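Dihydroxyacetone kinase (Citrobacter freundii, PDB 1UN8) phosphorylates dihydroxyacetone with ATP and a divalent metal ion, giving dihydroxyacetone phosphate in the oxidative route of glycerol fermentation. Local coordinates at residues I40-D45 against L74-C79; P210-L215 against A225-T230. All blocks are in the same frame, centred on the assembly; numbering follows the deposited sequence.

Contact 1: residues I40-D45 against L74-C79; sequences IVVRRD and LTAAVC
Leu74 meets Arg43 through its carbonyl oxygen, which lies 3.8 Å from Arg43 CD. Its own side chain turns to strand 52-59. Thr75 comes next, and its carbonyl does most of the work at this end. Arg43 N donates to Thr75 O over 3.3 Å. Arg43 CG also sits on that oxygen. With chi1 at 51°, CG lies between the backbone N and the carbonyl carbon, and the arm runs across to segment 74-79, where CD passes over Thr75 CA. The guanidinium ends in a salt bridge with Glu167. Thr75 OG1 bonds to Val53 N.

Ala76 forms a non-hydrogen-bonded pair with Val42. Its methyl packs on one branch of that valine, Val42 CG2 to Ala76 CB being 3.8 Å. Ala77 pairs with Val41 by two bonds: Ala77 N reaches Val41 O at 3.1 Å, and Val41 N reaches Ala77 O at 3.2 Å with an N-H...O angle of 170°. Val78 closes the register opposite Ile40, where Ile40 CG1 and Val78 CG1 touch at 4.2 Å. Ile40, Val42, Ala76 and Val78 share one face. Ile40, Val42 and Val78 reach helix 88-98 there, and Val42 also packs on Val339 of the second subunit. Val41 and Ala77 face the other way, onto Ile69.

The strands run antiparallel at 173° inside the mixed sheet of the DhaK region. The chemistry is mostly backbone pairing between buried aliphatic faces. The buried Arg43 guanidinium has its charge met by Glu167, and this salt bridge probably offsets part of the cost of burying it.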
loop_
_atom_site.group_PDB
_atom_site.type_symbol
_atom_site.label_atom_id
_atom_site.label_comp_id
_atom_site.label_asym_id
_atom_site.label_seq_id
_atom_site.Cartn_x
_atom_site.Cartn_y
_atom_site.Cartn_z
ATOM N N ILE A 40 -0.171 10.518 22.321
ATOM C CA ILE A 40 -1.586 10.714 22.066
ATOM C C ILE A 40 -1.876 11.741 20.985
ATOM O O ILE A 40 -1.309 12.835 20.975
ATOM C CB ILE A 40 -2.306 11.183 23.336
ATOM C CG1 ILE A 40 -1.944 10.261 24.503
ATOM C CG2 ILE A 40 -3.803 11.232 23.078
ATOM C CD1 ILE A 40 -2.975 10.273 25.647
ATOM N N VAL A 41 -2.763 11.380 20.069
ATOM C CA VAL A 41 -3.156 12.285 19.009
ATOM C C VAL A 41 -4.609 12.550 19.279
ATOM O O VAL A 41 -5.368 11.630 19.571
ATOM C CB VAL A 41 -3.038 11.667 17.619
ATOM C CG1 VAL A 41 -3.687 12.592 16.585
ATOM C CG2 VAL A 41 -1.579 11.453 17.282
ATOM N N VAL A 42 -4.998 13.812 19.194
ATOM C CA VAL A 42 -6.375 14.175 19.461
ATOM C C VAL A 42 -6.890 15.128 18.401
ATOM O O VAL A 42 -6.106 15.757 17.698
ATOM C CB VAL A 42 -6.501 14.842 20.839
ATOM C CG1 VAL A 42 -6.060 16.297 20.762
ATOM C CG2 VAL A 42 -7.920 14.720 21.328
ATOM N N ARG A 43 -8.204 15.231 18.286
ATOM C CA ARG A 43 -8.802 16.118 17.303
ATOM C C ARG A 43 -8.885 17.544 17.827
ATOM O O ARG A 43 -9.010 17.761 19.031
ATOM C CB ARG A 43 -10.191 15.619 16.928
ATOM C CG ARG A 43 -11.069 15.333 18.110
ATOM C CD ARG A 43 -12.329 14.593 17.695
ATOM N NE ARG A 43 -13.237 15.425 16.909
ATOM C CZ ARG A 43 -14.474 15.069 16.570
ATOM N NH1 ARG A 43 -14.952 13.884 16.949
ATOM N NH2 ARG A 43 -15.237 15.896 15.862
ATOM N N ARG A 44 -8.798 18.508 16.914
ATOM C CA ARG A 44 -8.869 19.921 17.268
ATOM C C ARG A 44 -10.332 20.350 17.402
ATOM O O ARG A 44 -10.639 21.423 17.914
ATOM C CB ARG A 44 -8.137 20.744 16.204
ATOM C CG ARG A 44 -6.633 20.526 16.227
ATOM C CD ARG A 44 -6.068 20.359 14.834
ATOM N NE ARG A 44 -6.105 21.597 14.060
ATOM C CZ ARG A 44 -5.359 22.665 14.326
ATOM N NH1 ARG A 44 -4.516 22.648 15.349
ATOM N NH2 ARG A 44 -5.457 23.746 13.567
ATOM N N ASP A 45 -11.226 19.478 16.947
ATOM C CA ASP A 45 -12.669 19.700 17.016
ATOM C C ASP A 45 -13.200 19.288 18.370
ATOM O O ASP A 45 -14.364 18.915 18.478
ATOM C CB ASP A 45 -13.399 18.839 15.983
ATOM C CG ASP A 45 -13.158 19.288 14.575
ATOM O OD1 ASP A 45 -11.971 19.432 14.203
ATOM O OD2 ASP A 45 -14.159 19.489 13.845
ATOM N N LEU A 74 -13.351 8.496 15.758
ATOM C CA LEU A 74 -12.491 8.624 16.924
ATOM C C LEU A 74 -12.232 10.038 17.410
ATOM O O LEU A 74 -12.039 10.952 16.612
ATOM C CB LEU A 74 -11.164 7.917 16.647
ATOM C CG LEU A 74 -10.997 6.527 17.274
ATOM C CD1 LEU A 74 -12.308 5.756 17.249
ATOM C CD2 LEU A 74 -9.898 5.779 16.528
ATOM N N THR A 75 -12.235 10.204 18.732
ATOM C CA THR A 75 -11.985 11.498 19.365
ATOM C C THR A 75 -10.493 11.622 19.597
ATOM O O THR A 75 -9.917 12.695 19.469
ATOM C CB THR A 75 -12.712 11.615 20.721
ATOM O OG1 THR A 75 -14.128 11.644 20.501
ATOM C CG2 THR A 75 -12.289 12.877 21.454
ATOM N N ALA A 76 -9.866 10.504 19.938
ATOM C CA ALA A 76 -8.434 10.470 20.182
ATOM C C ALA A 76 -7.950 9.039 20.013
ATOM O O ALA A 76 -8.749 8.106 20.002
ATOM C CB ALA A 76 -8.137 10.964 21.595
ATOM N N ALA A 77 -6.638 8.872 19.879
ATOM C CA ALA A 77 -6.042 7.544 19.726
ATOM C C ALA A 77 -4.789 7.496 20.585
ATOM O O ALA A 77 -3.981 8.427 20.573
ATOM C CB ALA A 77 -5.694 7.269 18.243
ATOM N N VAL A 78 -4.633 6.418 21.346
ATOM C CA VAL A 78 -3.465 6.290 22.200
ATOM C C VAL A 78 -2.528 5.317 21.491
ATOM O O VAL A 78 -2.850 4.132 21.342
ATOM C CB VAL A 78 -3.857 5.741 23.586
ATOM C CG1 VAL A 78 -2.823 6.151 24.620
ATOM C CG2 VAL A 78 -5.255 6.226 23.966
ATOM N N CYS A 79 -1.376 5.835 21.061
ATOM C CA CYS A 79 -0.380 5.069 20.318
ATOM C C CYS A 79 0.769 4.488 21.134
ATOM O O CYS A 79 1.575 5.228 21.716
ATOM C CB CYS A 79 0.196 5.941 19.203
ATOM S SG CYS A 79 -1.072 6.786 18.217
#

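Contact 2: residues P210-L215 against A225-T230; sequences PGHAEL and ASVIDT
Gly211 touches Thr230 through its carbonyl, with Gly211 O 3.4 Å from Thr230 CA in a C-H...O contact. Its positive phi, 63°, suits a glycine in the turn leading into the strand. His212 follows and lies across the backbone of residues 228-230. Its CB packs on Val227 CG1 at 3.7 Å. Chi1 of -53° sets CG anti to the carbonyl carbon, and the imidazole meets the Asp229-Thr230 link edge-on, with Asp229 C and Thr230 N near the ring plane.

Ala213 is the first paired strand residue. Its N donates to Ile228 O at 2.9 Å, and Ile228 N returns a nearly straight bond to Ala213 O at 2.7 Å. Glu214 pairs with Val227 without hydrogen bonds between them. Its side chain is extended, and its carboxylate is held by Arg207, His209 and Gly224.

Leu215 N donates to Ser226 O at 2.8 Å. Leu215 O then takes two donors: Ala225 N at 2.7 Å and, weakly, Ser226 N at 3.3 Å. Ala225 and Ser226 thus both face Leu215, a classic beta bulge. On the face shared with Ala213, Leu215 CB packs on Ile228 CD1 at 3.6 Å.

The two strands form an antiparallel hairpin, and the loop between them carries the active-site His220. On one face Ala213, Leu215 and Ile228 form an apolar patch, and Leu215 and Ile228 meet helix 233-247. On the other, three partners grip the buried Glu214 carboxylate, and the salt bridge with Arg207 would probably stabilise its negative charge.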
loop_
_atom_site.group_PDB
_atom_site.type_symbol
_atom_site.label_atom_id
_atom_site.label_comp_id
_atom_site.label_asym_id
_atom_site.label_seq_id
_atom_site.Cartn_x
_atom_site.Cartn_y
_atom_site.Cartn_z
ATOM N N PRO A 210 6.493 -21.238 1.209
ATOM C CA PRO A 210 6.627 -21.190 -0.246
ATOM C C PRO A 210 5.420 -21.723 -1.002
ATOM O O PRO A 210 4.943 -22.820 -0.706
ATOM C CB PRO A 210 7.885 -22.021 -0.503
ATOM C CG PRO A 210 8.587 -22.055 0.814
ATOM C CD PRO A 210 7.513 -22.196 1.855
ATOM N N GLY A 211 4.939 -20.970 -1.979
ATOM C CA GLY A 211 3.794 -21.367 -2.786
ATOM C C GLY A 211 2.489 -21.520 -1.999
ATOM O O GLY A 211 1.431 -21.774 -2.584
ATOM N N HIS A 212 2.563 -21.355 -0.685
ATOM C CA HIS A 212 1.382 -21.466 0.161
ATOM C C HIS A 212 0.968 -20.180 0.829
ATOM O O HIS A 212 1.629 -19.144 0.661
ATOM C CB HIS A 212 1.614 -22.493 1.271
ATOM C CG HIS A 212 2.083 -23.876 0.755
ATOM N ND1 HIS A 212 1.307 -24.667 -0.065
ATOM C CD2 HIS A 212 3.234 -24.559 0.963
ATOM C CE1 HIS A 212 1.961 -25.781 -0.342
ATOM N NE2 HIS A 212 3.132 -25.740 0.269
ATOM N N ALA A 213 -0.128 -20.225 1.586
ATOM C CA ALA A 213 -0.639 -19.029 2.258
ATOM C C ALA A 213 -1.139 -19.323 3.663
ATOM O O ALA A 213 -1.918 -20.251 3.874
ATOM C CB ALA A 213 -1.763 -18.413 1.435
ATOM N N GLU A 214 -0.702 -18.515 4.623
ATOM C CA GLU A 214 -1.113 -18.708 6.006
ATOM C C GLU A 214 -2.441 -18.008 6.318
ATOM O O GLU A 214 -2.524 -16.777 6.402
ATOM C CB GLU A 214 -0.024 -18.210 6.957
ATOM C CG GLU A 214 -0.381 -18.363 8.422
ATOM C CD GLU A 214 0.805 -18.146 9.346
ATOM O OE1 GLU A 214 0.577 -17.693 10.494
ATOM O OE2 GLU A 214 1.959 -18.440 8.944
ATOM N N LEU A 215 -3.488 -18.807 6.488
ATOM C CA LEU A 215 -4.799 -18.273 6.799
ATOM C C LEU A 215 -4.844 -17.863 8.266
ATOM O O LEU A 215 -4.439 -18.627 9.148
ATOM C CB LEU A 215 -5.875 -19.326 6.525
ATOM C CG LEU A 215 -7.304 -18.880 6.814
ATOM C CD1 LEU A 215 -7.685 -17.788 5.836
ATOM C CD2 LEU A 215 -8.256 -20.046 6.673
ATOM N N ALA A 225 -4.472 -19.740 11.642
ATOM C CA ALA A 225 -5.265 -20.934 11.911
ATOM C C ALA A 225 -4.907 -22.130 11.023
ATOM O O ALA A 225 -5.171 -23.271 11.397
ATOM C CB ALA A 225 -6.757 -20.616 11.767
ATOM N N SER A 226 -4.300 -21.878 9.863
ATOM C CA SER A 226 -3.957 -22.960 8.955
ATOM C C SER A 226 -3.106 -22.473 7.798
ATOM O O SER A 226 -2.807 -21.282 7.710
ATOM C CB SER A 226 -5.245 -23.586 8.423
ATOM O OG SER A 226 -4.978 -24.541 7.420
ATOM N N VAL A 227 -2.714 -23.395 6.918
ATOM C CA VAL A 227 -1.902 -23.073 5.742
ATOM C C VAL A 227 -2.597 -23.593 4.496
ATOM O O VAL A 227 -2.926 -24.772 4.444
ATOM C CB VAL A 227 -0.507 -23.735 5.820
ATOM C CG1 VAL A 227 0.250 -23.487 4.531
ATOM C CG2 VAL A 227 0.275 -23.182 7.002
ATOM N N ILE A 228 -2.835 -22.728 3.506
ATOM C CA ILE A 228 -3.484 -23.143 2.256
ATOM C C ILE A 228 -2.379 -23.559 1.285
ATOM O O ILE A 228 -1.399 -22.832 1.117
ATOM C CB ILE A 228 -4.294 -21.976 1.580
ATOM C CG1 ILE A 228 -5.443 -21.454 2.453
ATOM C CG2 ILE A 228 -4.905 -22.473 0.309
ATOM C CD1 ILE A 228 -5.330 -21.784 3.900
ATOM N N ASP A 229 -2.551 -24.713 0.638
ATOM C CA ASP A 229 -1.559 -25.243 -0.295
ATOM C C ASP A 229 -1.466 -24.524 -1.635
ATOM O O ASP A 229 -0.931 -25.068 -2.598
ATOM C CB ASP A 229 -1.807 -26.741 -0.535
ATOM C CG ASP A 229 -3.031 -27.009 -1.397
ATOM O OD1 ASP A 229 -3.953 -26.166 -1.419
ATOM O OD2 ASP A 229 -3.080 -28.079 -2.040
ATOM N N THR A 230 -1.975 -23.301 -1.704
ATOM C CA THR A 230 -1.901 -22.538 -2.944
ATOM C C THR A 230 -2.005 -21.053 -2.648
ATOM O O THR A 230 -2.372 -20.661 -1.537
ATOM C CB THR A 230 -3.038 -22.921 -3.911
ATOM O OG1 THR A 230 -2.845 -22.245 -5.159
ATOM C CG2 THR A 230 -4.402 -22.536 -3.333
#

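How the contacts relate
Contact 1 comes first along the chain and closes before contact 2 opens. Both lie in the DhaK region, but in different six-stranded mixed sheets. Contact 1 joins strands 40-43 and 76-80, which are neighbours inside the first sheet. Contact 2 joins strands 213-215 and 226-228 at one margin of the second, where 226-228 is the outermost strand within the chain. Their centres are 38 Å apart and their nearest atoms about 25 Å, so they do not touch. In contact 1 the side chain of Val78 is about 8 Å from that of substrate-binding Asp114, and contact 2 lies beside the loop bearing His220. This is consistent with both sheets helping to frame the dihydroxyacetone site.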